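Local coordinates for uncharacterized conserved protein of COG5135 (Nostoc punctiforme, PDB 2I51) that binds flavin mononucleotide and is probably an oxidoreductase related to pyridoxamine 5'-phosphate oxidase, its substrate unknown, at residues 13-18 with 79-84; 72-77 with 89-94. All coordinates share one frame; numbering follows the deposited sequence. Where two conformers were deposited one is given.

Interaction 1: residues 13-18 with 79-84. With FMN (flavin mononucleotide), chain P; EDO (1,2-ethanediol), chain D.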
ATOM      1  N   HIS A  13       2.574  -2.779 -20.668  1.00 12.77           N
ATOM      2  CA  HIS A  13       1.424  -3.661 -21.034  1.00 12.23           C
ATOM      3  C   HIS A  13       0.357  -3.596 -19.961  1.00 13.91           C
ATOM      4  O   HIS A  13      -0.836  -3.668 -20.289  1.00 14.57           O
ATOM      5  CB  HIS A  13       1.941  -5.079 -21.265  1.00 13.79           C
ATOM      6  CG  HIS A  13       0.933  -5.999 -21.878  1.00 13.27           C
ATOM      7  ND1 HIS A  13       0.827  -7.350 -21.588  1.00 21.18           N
ATOM      8  CD2 HIS A  13       0.118  -5.779 -22.931  1.00 11.19           C
ATOM      9  CE1 HIS A  13      -0.086  -7.889 -22.395  1.00 13.26           C
ATOM     10  NE2 HIS A  13      -0.530  -6.947 -23.205  1.00 17.64           N
ATOM     11  N   ALA A  14       0.722  -3.492 -18.694  1.00 13.98           N
ATOM     12  CA  ALA A  14      -0.268  -3.352 -17.628  1.00 13.08           C
ATOM     13  C   ALA A  14      -0.981  -2.011 -17.728  1.00 13.66           C
ATOM     14  O   ALA A  14      -2.223  -1.943 -17.692  1.00 13.95           O
ATOM     15  CB  ALA A  14       0.411  -3.524 -16.253  1.00 13.08           C
ATOM     16  N   LEU A  15      -0.211  -0.942 -17.927  1.00 12.54           N
ATOM     17  CA  LEU A  15      -0.832   0.385 -18.033  1.00 14.17           C
ATOM     18  C   LEU A  15      -1.798   0.421 -19.213  1.00 14.56           C
ATOM     19  O   LEU A  15      -2.933   0.901 -19.102  1.00 15.45           O
ATOM     20  CB  LEU A  15       0.246   1.463 -18.222  1.00 14.45           C
ATOM     21  CG  LEU A  15       1.021   1.797 -16.956  1.00 15.71           C
ATOM     22  CD1 LEU A  15       2.317   2.516 -17.319  1.00 17.56           C
ATOM     23  CD2 LEU A  15       0.152   2.627 -15.988  1.00 16.11           C
ATOM     24  N   HIS A  16      -1.396  -0.097 -20.363  1.00 14.60           N
ATOM     25  CA  HIS A  16      -2.248  -0.071 -21.517  1.00 13.04           C
ATOM     26  C   HIS A  16      -3.551  -0.844 -21.311  1.00 13.03           C
ATOM     27  O   HIS A  16      -4.638  -0.382 -21.678  1.00 14.86           O
ATOM     28  CB  HIS A  16      -1.476  -0.538 -22.746  1.00 13.76           C
ATOM     29  CG  HIS A  16      -2.266  -0.490 -23.995  1.00 15.34           C
ATOM     30  ND1 HIS A  16      -2.732   0.700 -24.517  1.00 16.55           N
ATOM     31  CD2 HIS A  16      -2.684  -1.476 -24.819  1.00 15.52           C
ATOM     32  CE1 HIS A  16      -3.423   0.425 -25.624  1.00 18.15           C
ATOM     33  NE2 HIS A  16      -3.416  -0.887 -25.824  1.00 18.17           N
ATOM     34  N   ARG A  17      -3.454  -2.040 -20.747  1.00 14.13           N
ATOM     35  CA  ARG A  17      -4.619  -2.898 -20.595  1.00 13.52           C
ATOM     36  C   ARG A  17      -5.507  -2.459 -19.458  1.00 16.73           C
ATOM     37  O   ARG A  17      -6.630  -2.954 -19.342  1.00 19.78           O
ATOM     38  CB  ARG A  17      -4.199  -4.341 -20.403  1.00 14.37           C
ATOM     39  CG  ARG A  17      -3.644  -4.988 -21.623  1.00 13.67           C
ATOM     40  CD  ARG A  17      -3.350  -6.432 -21.388  1.00 15.08           C
ATOM     41  NE  ARG A  17      -2.328  -6.527 -20.364  1.00 19.17           N
ATOM     42  CZ  ARG A  17      -1.911  -7.634 -19.779  1.00 23.12           C
ATOM     43  NH1 ARG A  17      -2.371  -8.809 -20.138  1.00 20.81           N
ATOM     44  NH2 ARG A  17      -0.970  -7.536 -18.838  1.00 24.38           N
ATOM     45  N   ASN A  18      -5.063  -1.503 -18.669  1.00 14.39           N
ATOM     46  CA  ASN A  18      -5.858  -0.920 -17.582  1.00 15.94           C
ATOM     47  C   ASN A  18      -6.260   0.532 -17.821  1.00 18.56           C
ATOM     48  O   ASN A  18      -6.747   1.197 -16.906  1.00 17.77           O
ATOM     49  CB  ASN A  18      -5.150  -1.076 -16.225  1.00 15.87           C
ATOM     50  CG  ASN A  18      -5.127  -2.491 -15.749  1.00 16.62           C
ATOM     51  OD1 ASN A  18      -5.942  -2.863 -14.897  1.00 21.72           O
ATOM     52  ND2 ASN A  18      -4.232  -3.306 -16.264  1.00 15.32           N
ATOM     53  N   TRP A  79       1.714  -1.955  -6.407  1.00 13.89           N
ATOM     54  CA  TRP A  79       0.880  -1.423  -7.503  1.00 14.36           C
ATOM     55  C   TRP A  79       0.036  -2.559  -8.061  1.00 15.48           C
ATOM     56  O   TRP A  79       0.578  -3.516  -8.634  1.00 15.41           O
ATOM     57  CB  TRP A  79       1.777  -0.861  -8.540  1.00 14.64           C
ATOM     58  CG  TRP A  79       1.132   0.007  -9.610  1.00 13.80           C
ATOM     59  CD1 TRP A  79      -0.189   0.343  -9.772  1.00 16.26           C
ATOM     60  CD2 TRP A  79       1.870   0.745 -10.597  1.00 12.86           C
ATOM     61  NE1 TRP A  79      -0.301   1.269 -10.810  1.00 16.42           N
ATOM     62  CE2 TRP A  79       0.936   1.539 -11.301  1.00 14.02           C
ATOM     63  CE3 TRP A  79       3.222   0.876 -10.890  1.00 15.18           C
ATOM     64  CZ2 TRP A  79       1.338   2.414 -12.331  1.00 15.56           C
ATOM     65  CZ3 TRP A  79       3.608   1.666 -11.939  1.00 16.17           C
ATOM     66  CH2 TRP A  79       2.673   2.431 -12.617  1.00 17.60           C
ATOM     67  N   TYR A  80      -1.267  -2.478  -7.861  1.00 14.57           N
ATOM     68  CA  TYR A  80      -2.194  -3.484  -8.305  1.00 16.01           C
ATOM     69  C   TYR A  80      -3.021  -2.970  -9.471  1.00 14.87           C
ATOM     70  O   TYR A  80      -3.579  -1.839  -9.435  1.00 16.66           O
ATOM     71  CB  TYR A  80      -3.132  -3.970  -7.150  1.00 17.15           C
ATOM     72  CG  TYR A  80      -4.088  -5.016  -7.588  1.00 15.00           C
ATOM     73  CD1 TYR A  80      -3.616  -6.266  -7.979  1.00 15.28           C
ATOM     74  CD2 TYR A  80      -5.450  -4.779  -7.721  1.00 15.61           C
ATOM     75  CE1 TYR A  80      -4.448  -7.242  -8.477  1.00 15.59           C
ATOM     76  CE2 TYR A  80      -6.311  -5.770  -8.217  1.00 16.26           C
ATOM     77  CZ  TYR A  80      -5.810  -7.023  -8.575  1.00 15.41           C
ATOM     78  OH  TYR A  80      -6.613  -7.989  -9.081  1.00 17.77           O
ATOM     79  N   PHE A  81      -3.115  -3.786 -10.517  1.00 13.05           N
ATOM     80  CA  PHE A  81      -3.816  -3.469 -11.762  1.00 15.14           C
ATOM     81  C   PHE A  81      -5.066  -4.315 -11.838  1.00 15.38           C
ATOM     82  O   PHE A  81      -5.009  -5.499 -12.070  1.00 15.73           O
ATOM     83  CB  PHE A  81      -2.897  -3.768 -12.943  1.00 15.35           C
ATOM     84  CG  PHE A  81      -1.814  -2.754 -13.128  1.00 12.83           C
ATOM     85  CD1 PHE A  81      -2.022  -1.629 -13.872  1.00 15.11           C
ATOM     86  CD2 PHE A  81      -0.580  -2.918 -12.515  1.00 14.25           C
ATOM     87  CE1 PHE A  81      -0.988  -0.672 -14.061  1.00 16.99           C
ATOM     88  CE2 PHE A  81       0.427  -1.985 -12.650  1.00 16.21           C
ATOM     89  CZ  PHE A  81       0.249  -0.877 -13.449  1.00 15.71           C
ATOM     90  N   PRO A  82      -6.238  -3.693 -11.593  1.00 16.54           N
ATOM     91  CA  PRO A  82      -7.424  -4.497 -11.404  1.00 18.70           C
ATOM     92  C   PRO A  82      -8.011  -5.205 -12.594  1.00 18.40           C
ATOM     93  O   PRO A  82      -8.620  -6.261 -12.427  1.00 19.14           O
ATOM     94  CB  PRO A  82      -8.433  -3.507 -10.790  1.00 20.30           C
ATOM     95  CG  PRO A  82      -7.708  -2.427 -10.317  1.00 23.16           C
ATOM     96  CD  PRO A  82      -6.468  -2.285 -11.242  1.00 18.58           C
ATOM     97  N   ASN A  83      -7.792  -4.693 -13.803  1.00 17.55           N
ATOM     98  CA  ASN A  83      -8.382  -5.318 -14.984  1.00 18.88           C
ATOM     99  C   ASN A  83      -7.603  -6.565 -15.405  1.00 20.34           C
ATOM    100  O   ASN A  83      -8.125  -7.480 -15.987  1.00 24.37           O
ATOM    101  CB  ASN A  83      -8.328  -4.370 -16.173  1.00 22.73           C
ATOM    102  CG  ASN A  83      -9.600  -3.661 -16.433  1.00 34.66           C
ATOM    103  OD1 ASN A  83     -10.590  -3.849 -15.737  1.00 33.61           O
ATOM    104  ND2 ASN A  83      -9.580  -2.812 -17.469  1.00 40.02           N
ATOM    105  N   THR A  84      -6.303  -6.560 -15.160  1.00 15.49           N
ATOM    106  CA  THR A  84      -5.455  -7.670 -15.517  1.00 14.81           C
ATOM    107  C   THR A  84      -5.018  -8.531 -14.341  1.00 15.63           C
ATOM    108  O   THR A  84      -4.373  -9.549 -14.560  1.00 16.19           O
ATOM    109  CB  THR A  84      -4.216  -7.161 -16.257  1.00 14.71           C
ATOM    110  OG1 THR A  84      -3.590  -6.149 -15.483  1.00 15.82           O
ATOM    111  CG2 THR A  84      -4.621  -6.563 -17.649  1.00 16.20           C
TER
HETATM  112  N1  FMN P 300      -0.936 -12.990  -0.120  1.00 12.91           N
HETATM  113  C2  FMN P 300      -1.359 -13.443   1.120  1.00 14.22           C
HETATM  114  O2  FMN P 300      -0.554 -13.922   1.927  1.00 15.24           O
HETATM  115  N3  FMN P 300      -2.666 -13.313   1.484  1.00 12.29           N
HETATM  116  C4  FMN P 300      -3.657 -12.816   0.672  1.00 13.50           C
HETATM  117  O4  FMN P 300      -4.804 -12.602   1.080  1.00 13.02           O
HETATM  118  C4A FMN P 300      -3.252 -12.367  -0.582  1.00 11.58           C
HETATM  119  N5  FMN P 300      -4.206 -11.853  -1.460  1.00 12.30           N
HETATM  120  C5A FMN P 300      -3.741 -11.245  -2.627  1.00 12.15           C
HETATM  121  C6  FMN P 300      -4.643 -10.603  -3.461  1.00 11.50           C
HETATM  122  C7  FMN P 300      -4.232 -10.001  -4.658  1.00 11.70           C
HETATM  123  C7M FMN P 300      -5.224  -9.191  -5.475  1.00 12.66           C
HETATM  124  C8  FMN P 300      -2.894 -10.050  -5.015  1.00 10.80           C
HETATM  125  C8M FMN P 300      -2.374  -9.202  -6.184  1.00 13.00           C
HETATM  126  C9  FMN P 300      -1.998 -10.716  -4.209  1.00 10.03           C
HETATM  127  C9A FMN P 300      -2.395 -11.328  -3.002  1.00 10.75           C
HETATM  128  N10 FMN P 300      -1.483 -12.020  -2.189  1.00 11.38           N
HETATM  129  C10 FMN P 300      -1.889 -12.467  -0.931  1.00 11.74           C
HETATM  130  C1' FMN P 300      -0.055 -12.240  -2.570  1.00 11.67           C
HETATM  131  C2' FMN P 300       0.791 -11.170  -1.915  1.00 11.54           C
HETATM  132  O2' FMN P 300       0.567  -9.864  -2.520  1.00 10.71           O
HETATM  133  C3' FMN P 300       2.286 -11.536  -1.947  1.00 11.56           C
HETATM  134  O3' FMN P 300       2.696 -11.808  -3.300  1.00 14.09           O
HETATM  135  C4' FMN P 300       2.498 -12.794  -1.124  1.00 13.05           C
HETATM  136  O4' FMN P 300       1.745 -12.825   0.089  1.00 13.91           O
HETATM  137  C5' FMN P 300       3.964 -12.827  -0.753  1.00 13.35           C
HETATM  138  O5' FMN P 300       4.300 -11.719   0.043  1.00 14.07           O
HETATM  139  P   FMN P 300       5.566 -11.669   0.999  1.00 14.22           P
HETATM  140  O1P FMN P 300       5.284 -12.543   2.194  1.00 15.88           O
HETATM  141  O2P FMN P 300       6.666 -12.271   0.127  1.00 18.18           O
HETATM  142  O3P FMN P 300       5.801 -10.249   1.351  1.00 16.09           O
HETATM  143  C1  EDO D 301      -8.838  -7.152 -19.246  1.00 51.92           C
HETATM  144  O1  EDO D 301      -7.826  -8.161 -19.164  1.00 50.95           O
HETATM  145  C2  EDO D 301      -8.436  -6.082 -20.244  1.00 51.04           C
HETATM  146  O2  EDO D 301      -7.403  -6.608 -21.071  1.00 41.27           O
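The methyl of A14 sits squarely over the ring of F81: CB lies 3.6 Å from the ring centroid and only 2° off the normal, a CH-pi contact over the face. L15 adds its CD2 methyl in the plane of the same ring at the edge, and that methyl also touches W79 CZ2 at 3.9 Å, the leucine and indole side chains crossing at about a right angle. Around N18 the packing becomes polar and equally close. Its carboxamide, swung beside the backbone N by a chi1 of -70°, faces two ways. OD1 accepts the backbone N-H of N83 over 2.8 Å, while ND2 gives one bond to A14 O and another to T84 OG1, the latter 3.0 Å from ND2 to OG1 and nearly straight at 164°, with the oxygen close to the amide plane. Both ends of the buried amide are thereby satisfied and its rotation is fixed. N18 is where the chain leaves helix 8-17, and residues 82-84 belong to the turn between strands 74-81 and 86-97 of the FMN-binding split barrel of the pyridoxamine 5'-phosphate oxidase family; the asparagine thus pins the C-terminal end of the helix to the hairpin turn. Towards solvent the fit is looser. N83 ND2 reaches R17 O only through a weak bond, and a 1,2-ethanediol molecule, probably from the crystallisation liquor, lies against both segments there. R17 is layered between H13 CE1 over one guanidinium face and T84 CG2 over the opposite one; NE also bonds H13 O, and NH2 forms a salt bridge to E86, whose carboxylate is also hydrogen-bonded to T84 OG1. On another side of the strand, Y80 places CD1 3.7 Å from the flavin methyl C8M and meets Y26 of the second subunit.

Interaction 2: residues 72-77 with 89-94. With FMN (flavin mononucleotide), chain P; EDO (1,2-ethanediol), chain G; EDO (1,2-ethanediol), chain O.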
ATOM      1  N   GLN A  72      15.015   8.199   5.822  1.00 20.09           N
ATOM      2  CA  GLN A  72      15.222   6.862   5.268  1.00 19.14           C
ATOM      3  C   GLN A  72      14.627   6.856   3.866  1.00 18.34           C
ATOM      4  O   GLN A  72      13.427   6.680   3.697  1.00 16.99           O
ATOM      5  CB  GLN A  72      14.595   5.811   6.164  1.00 21.95           C
ATOM      6  CG  GLN A  72      14.398   4.382   5.600  1.00 28.61           C
ATOM      7  CD  GLN A  72      15.640   3.693   5.167  1.00 35.45           C
ATOM      8  OE1 GLN A  72      16.243   4.039   4.160  1.00 29.38           O
ATOM      9  NE2 GLN A  72      16.043   2.676   5.930  1.00 43.95           N
ATOM     10  N   PRO A  73      15.470   7.102   2.871  1.00 18.07           N
ATOM     11  CA  PRO A  73      14.953   7.212   1.518  0.50 18.79           C
ATOM     12  C   PRO A  73      14.483   5.832   0.896  0.50 15.06           C
ATOM     13  O   PRO A  73      13.952   5.780  -0.175  0.50 15.17           O
ATOM     14  CB  PRO A  73      16.085   7.989   0.793  1.00 22.73           C
ATOM     15  CG  PRO A  73      17.326   7.699   1.547  1.00 25.05           C
ATOM     16  CD  PRO A  73      16.913   7.402   2.975  1.00 21.93           C
ATOM     17  N   TRP A  74      14.693   4.700   1.539  0.50 22.73           N
ATOM     18  CA  TRP A  74      14.306   3.468   0.852  1.00 24.42           C
ATOM     19  C   TRP A  74      12.793   3.215   0.990  1.00 26.70           C
ATOM     20  O   TRP A  74      12.282   3.276   2.113  1.00 28.77           O
ATOM     21  CB  TRP A  74      15.065   2.358   1.442  1.00 27.21           C
ATOM     22  CG  TRP A  74      14.825   1.118   0.693  1.00 30.00           C
ATOM     23  CD1 TRP A  74      13.751   0.292   0.811  1.00 24.82           C
ATOM     24  CD2 TRP A  74      15.674   0.547  -0.291  1.00 27.92           C
ATOM     25  NE1 TRP A  74      13.869  -0.750  -0.038  1.00 23.55           N
ATOM     26  CE2 TRP A  74      15.071  -0.650  -0.704  1.00 24.81           C
ATOM     27  CE3 TRP A  74      16.901   0.922  -0.858  1.00 24.77           C
ATOM     28  CZ2 TRP A  74      15.642  -1.483  -1.665  1.00 26.17           C
ATOM     29  CZ3 TRP A  74      17.468   0.079  -1.811  1.00 23.88           C
ATOM     30  CH2 TRP A  74      16.857  -1.100  -2.186  1.00 26.04           C
ATOM     31  N   ALA A  75      12.101   2.957  -0.131  1.00 19.97           N
ATOM     32  CA  ALA A  75      10.637   2.746  -0.105  1.00 18.65           C
ATOM     33  C   ALA A  75      10.288   1.487  -0.900  1.00 17.33           C
ATOM     34  O   ALA A  75      11.099   1.010  -1.699  1.00 16.94           O
ATOM     35  CB  ALA A  75       9.901   3.931  -0.642  1.00 23.03           C
ATOM     36  N   GLU A  76       9.071   0.984  -0.692  1.00 14.58           N
ATOM     37  CA  GLU A  76       8.580  -0.078  -1.525  1.00 13.83           C
ATOM     38  C   GLU A  76       7.163   0.268  -1.963  1.00 15.80           C
ATOM     39  O   GLU A  76       6.287   0.565  -1.118  1.00 17.29           O
ATOM     40  CB  GLU A  76       8.533  -1.410  -0.782  1.00 15.86           C
ATOM     41  CG  GLU A  76       8.164  -2.572  -1.720  1.00 16.13           C
ATOM     42  CD  GLU A  76       8.524  -3.928  -1.128  1.00 17.56           C
ATOM     43  OE1 GLU A  76       9.751  -4.193  -0.884  1.00 21.07           O
ATOM     44  OE2 GLU A  76       7.635  -4.763  -0.891  1.00 18.39           O
ATOM     45  N   ILE A  77       6.968   0.320  -3.275  1.00 14.80           N
ATOM     46  CA  ILE A  77       5.624   0.522  -3.765  0.50 14.42           C
ATOM     47  C   ILE A  77       4.964  -0.830  -4.038  1.00 15.17           C
ATOM     48  O   ILE A  77       5.617  -1.838  -4.333  1.00 15.50           O
ATOM     49  CB  ILE A  77       5.571   1.445  -4.972  0.50 15.15           C
ATOM     50  CG1 ILE A  77       6.410   0.847  -6.113  0.50 12.61           C
ATOM     51  CG2 ILE A  77       5.961   2.892  -4.565  0.50 13.64           C
ATOM     52  CD1 ILE A  77       6.175   1.541  -7.464  0.50 18.91           C
ATOM     53  N   ARG A  89       5.536  -5.046  -7.180  1.00 12.45           N
ATOM     54  CA  ARG A  89       6.155  -4.509  -5.970  1.00 13.14           C
ATOM     55  C   ARG A  89       7.516  -4.011  -6.387  1.00 14.33           C
ATOM     56  O   ARG A  89       8.225  -4.730  -7.089  1.00 14.11           O
ATOM     57  CB  ARG A  89       6.275  -5.577  -4.881  1.00 14.33           C
ATOM     58  CG  ARG A  89       4.945  -6.014  -4.369  1.00 15.38           C
ATOM     59  CD  ARG A  89       5.063  -7.276  -3.510  1.00 16.99           C
ATOM     60  NE  ARG A  89       5.892  -7.018  -2.323  1.00 17.17           N
ATOM     61  CZ  ARG A  89       6.191  -7.919  -1.387  1.00 18.73           C
ATOM     62  NH1 ARG A  89       5.831  -9.135  -1.590  1.00 20.09           N
ATOM     63  NH2 ARG A  89       6.915  -7.576  -0.312  1.00 20.21           N
HETATM   64  N   MSE A  90       7.860  -2.789  -6.066  1.00 14.06           N
HETATM   65  CA  MSE A  90       9.115  -2.208  -6.511  0.50 15.31           C
HETATM   66  C   MSE A  90       9.771  -1.493  -5.358  1.00 15.48           C
HETATM   67  O   MSE A  90       9.185  -0.607  -4.744  1.00 15.83           O
HETATM   68  CB  MSE A  90       8.922  -1.233  -7.663  0.50 17.22           C
HETATM   69  CG  MSE A  90       8.284  -1.822  -8.883  0.50 15.40           C
HETATM   70 SE   MSE A  90       8.435  -0.495 -10.263  0.38 22.72          SE
HETATM   71  CE  MSE A  90       7.247  -1.266 -11.593  0.50 20.50           C
ATOM     72  N   ALA A  91      11.000  -1.890  -5.074  1.00 15.19           N
ATOM     73  CA  ALA A  91      11.729  -1.369  -3.930  1.00 15.22           C
ATOM     74  C   ALA A  91      12.970  -0.661  -4.405  1.00 17.30           C
ATOM     75  O   ALA A  91      13.628  -1.130  -5.311  1.00 15.73           O
ATOM     76  CB  ALA A  91      12.129  -2.474  -3.037  1.00 15.31           C
ATOM     77  N   GLY A  92      13.286   0.474  -3.795  1.00 16.08           N
ATOM     78  CA  GLY A  92      14.504   1.182  -4.133  1.00 16.35           C
ATOM     79  C   GLY A  92      14.562   2.528  -3.458  1.00 16.44           C
ATOM     80  O   GLY A  92      13.799   2.819  -2.541  1.00 17.00           O
ATOM     81  N   ASP A  93      15.555   3.307  -3.868  1.00 19.78           N
ATOM     82  CA  ASP A  93      15.800   4.569  -3.194  0.50 18.47           C
ATOM     83  C   ASP A  93      14.980   5.693  -3.789  1.00 17.35           C
ATOM     84  O   ASP A  93      14.734   5.771  -4.986  1.00 18.00           O
ATOM     85  CB  ASP A  93      17.263   4.952  -3.218  0.50 21.83           C
ATOM     86  CG  ASP A  93      18.064   4.225  -2.169  0.50 28.64           C
ATOM     87  OD1 ASP A  93      17.724   4.268  -0.953  0.50 29.86           O
ATOM     88  OD2 ASP A  93      19.036   3.612  -2.588  0.50 22.73           O
ATOM     89  N   LEU A  94      14.493   6.521  -2.883  1.00 20.15           N
ATOM     90  CA  LEU A  94      13.791   7.725  -3.208  1.00 17.10           C
ATOM     91  C   LEU A  94      14.715   8.916  -3.300  1.00 18.98           C
ATOM     92  O   LEU A  94      15.641   9.049  -2.552  1.00 18.52           O
ATOM     93  CB  LEU A  94      12.722   8.038  -2.161  1.00 17.98           C
ATOM     94  CG  LEU A  94      11.570   7.012  -2.088  1.00 20.63           C
ATOM     95  CD1 LEU A  94      10.687   7.234  -0.826  1.00 23.48           C
ATOM     96  CD2 LEU A  94      10.732   7.005  -3.355  1.00 24.18           C
TER
HETATM   97  N1  FMN P 300      -0.936 -12.990  -0.120  1.00 12.91           N
HETATM   98  C2  FMN P 300      -1.359 -13.443   1.120  1.00 14.22           C
HETATM   99  O2  FMN P 300      -0.554 -13.922   1.927  1.00 15.24           O
HETATM  100  N3  FMN P 300      -2.666 -13.313   1.484  1.00 12.29           N
HETATM  101  C4  FMN P 300      -3.657 -12.816   0.672  1.00 13.50           C
HETATM  102  O4  FMN P 300      -4.804 -12.602   1.080  1.00 13.02           O
HETATM  103  C4A FMN P 300      -3.252 -12.367  -0.582  1.00 11.58           C
HETATM  104  N5  FMN P 300      -4.206 -11.853  -1.460  1.00 12.30           N
HETATM  105  C5A FMN P 300      -3.741 -11.245  -2.627  1.00 12.15           C
HETATM  106  C6  FMN P 300      -4.643 -10.603  -3.461  1.00 11.50           C
HETATM  107  C7  FMN P 300      -4.232 -10.001  -4.658  1.00 11.70           C
HETATM  108  C7M FMN P 300      -5.224  -9.191  -5.475  1.00 12.66           C
HETATM  109  C8  FMN P 300      -2.894 -10.050  -5.015  1.00 10.80           C
HETATM  110  C8M FMN P 300      -2.374  -9.202  -6.184  1.00 13.00           C
HETATM  111  C9  FMN P 300      -1.998 -10.716  -4.209  1.00 10.03           C
HETATM  112  C9A FMN P 300      -2.395 -11.328  -3.002  1.00 10.75           C
HETATM  113  N10 FMN P 300      -1.483 -12.020  -2.189  1.00 11.38           N
HETATM  114  C10 FMN P 300      -1.889 -12.467  -0.931  1.00 11.74           C
HETATM  115  C1' FMN P 300      -0.055 -12.240  -2.570  1.00 11.67           C
HETATM  116  C2' FMN P 300       0.791 -11.170  -1.915  1.00 11.54           C
HETATM  117  O2' FMN P 300       0.567  -9.864  -2.520  1.00 10.71           O
HETATM  118  C3' FMN P 300       2.286 -11.536  -1.947  1.00 11.56           C
HETATM  119  O3' FMN P 300       2.696 -11.808  -3.300  1.00 14.09           O
HETATM  120  C4' FMN P 300       2.498 -12.794  -1.124  1.00 13.05           C
HETATM  121  O4' FMN P 300       1.745 -12.825   0.089  1.00 13.91           O
HETATM  122  C5' FMN P 300       3.964 -12.827  -0.753  1.00 13.35           C
HETATM  123  O5' FMN P 300       4.300 -11.719   0.043  1.00 14.07           O
HETATM  124  P   FMN P 300       5.566 -11.669   0.999  1.00 14.22           P
HETATM  125  O1P FMN P 300       5.284 -12.543   2.194  1.00 15.88           O
HETATM  126  O2P FMN P 300       6.666 -12.271   0.127  1.00 18.18           O
HETATM  127  O3P FMN P 300       5.801 -10.249   1.351  1.00 16.09           O
HETATM  128  C1  EDO G 304      10.551  -7.341  -4.010  1.00 31.74           C
HETATM  129  O1  EDO G 304       9.323  -7.241  -3.276  1.00 34.96           O
HETATM  130  C2  EDO G 304      10.457  -6.107  -4.875  1.00 32.38           C
HETATM  131  O2  EDO G 304      10.066  -5.034  -4.041  1.00 38.43           O
HETATM  132  C1  EDO O 312      12.329  -7.385  -0.457  1.00 46.56           C
HETATM  133  O1  EDO O 312      12.208  -6.017  -0.889  1.00 45.87           O
HETATM  134  C2  EDO O 312      11.090  -7.644   0.365  1.00 44.34           C
HETATM  135  O2  EDO O 312      10.312  -6.440   0.237  1.00 26.83           O
HETATM  136  O   HOH W   1      18.328   4.180   2.352  1.00 50.38           O
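R89 and E76 make the one salt bridge between the two strands. The guanidinium comes side-on and sends NE and NH2 to one oxygen, OE2, which lies close to its plane. NH2, at 3.0 Å from OE2, meets its syn lone pair; NE, at 3.2 Å from OE2, approaches from above the carboxylate plane, and the two planes are 52° apart. E76 reaches this far because CG is anti to the backbone N (chi1 -173°) and the chain extended. OE2 also accepts N40 N of the second subunit, while OE1 takes a hydrogen bond from O1 of a 1,2-ethanediol, probably from the crystallisation liquor.

Backbone bonds define an antiparallel hairpin: A75-G92 and I77-M90 are hydrogen-bonded pairs, A75 N to G92 O being almost linear at 171°, and W74-D93 and E76-A91 are non-hydrogen-bonded pairs.

Among the aromatic and apolar contacts, G92 CA lies 3.7 Å from the centroid of the W74 six-membered ring, a CH-pi contact. D93 OD1 stands 3.4 Å from W74 CE3 at the ring edge, and R37 of the second subunit adds a cation-pi contact. On the other face of the sheet, I77 CG1 packs on M90 CB at 3.6 Å, and A75 CB presses tightly on L94 CD1. W74, D93, I77 and M90 each have two modelled conformers, so their side-chain contacts are less certain.

R89 NH1 donates to phosphate oxygen O3P of the flavin mononucleotide, 3.1 Å away, and NH2 adds a weak bond. With E76 replaced by alanine, R89 would probably lose its side-on partner and turn more freely, and N40 N of the second subunit would lack this acceptor. The paired carboxylate therefore probably serves as a second-shell anchor, orienting the arginine towards the phosphate and partly offsetting its charge.

Interactions 1 and 2 share strand 74-81 and grip it near its two ends, their centres about 21 Å apart. Residues 72-77 run on almost directly into 79-84, and the turn beyond leads back through strand 86-97 to 89-94, so one hairpin supplies both segments of interaction 2 and one segment of interaction 1, whose other side is the end of helix 8-17. Both reach the same flavin mononucleotide at different parts: 79-84 meets the dimethyl edge of the isoalloxazine through Y80, 89-94 the phosphate through R89. Q87, between them in sequence, also bonds the cofactor. T59, K65 and R41 of the second subunit bond it too, placing this face of the hairpin at the dimer interface.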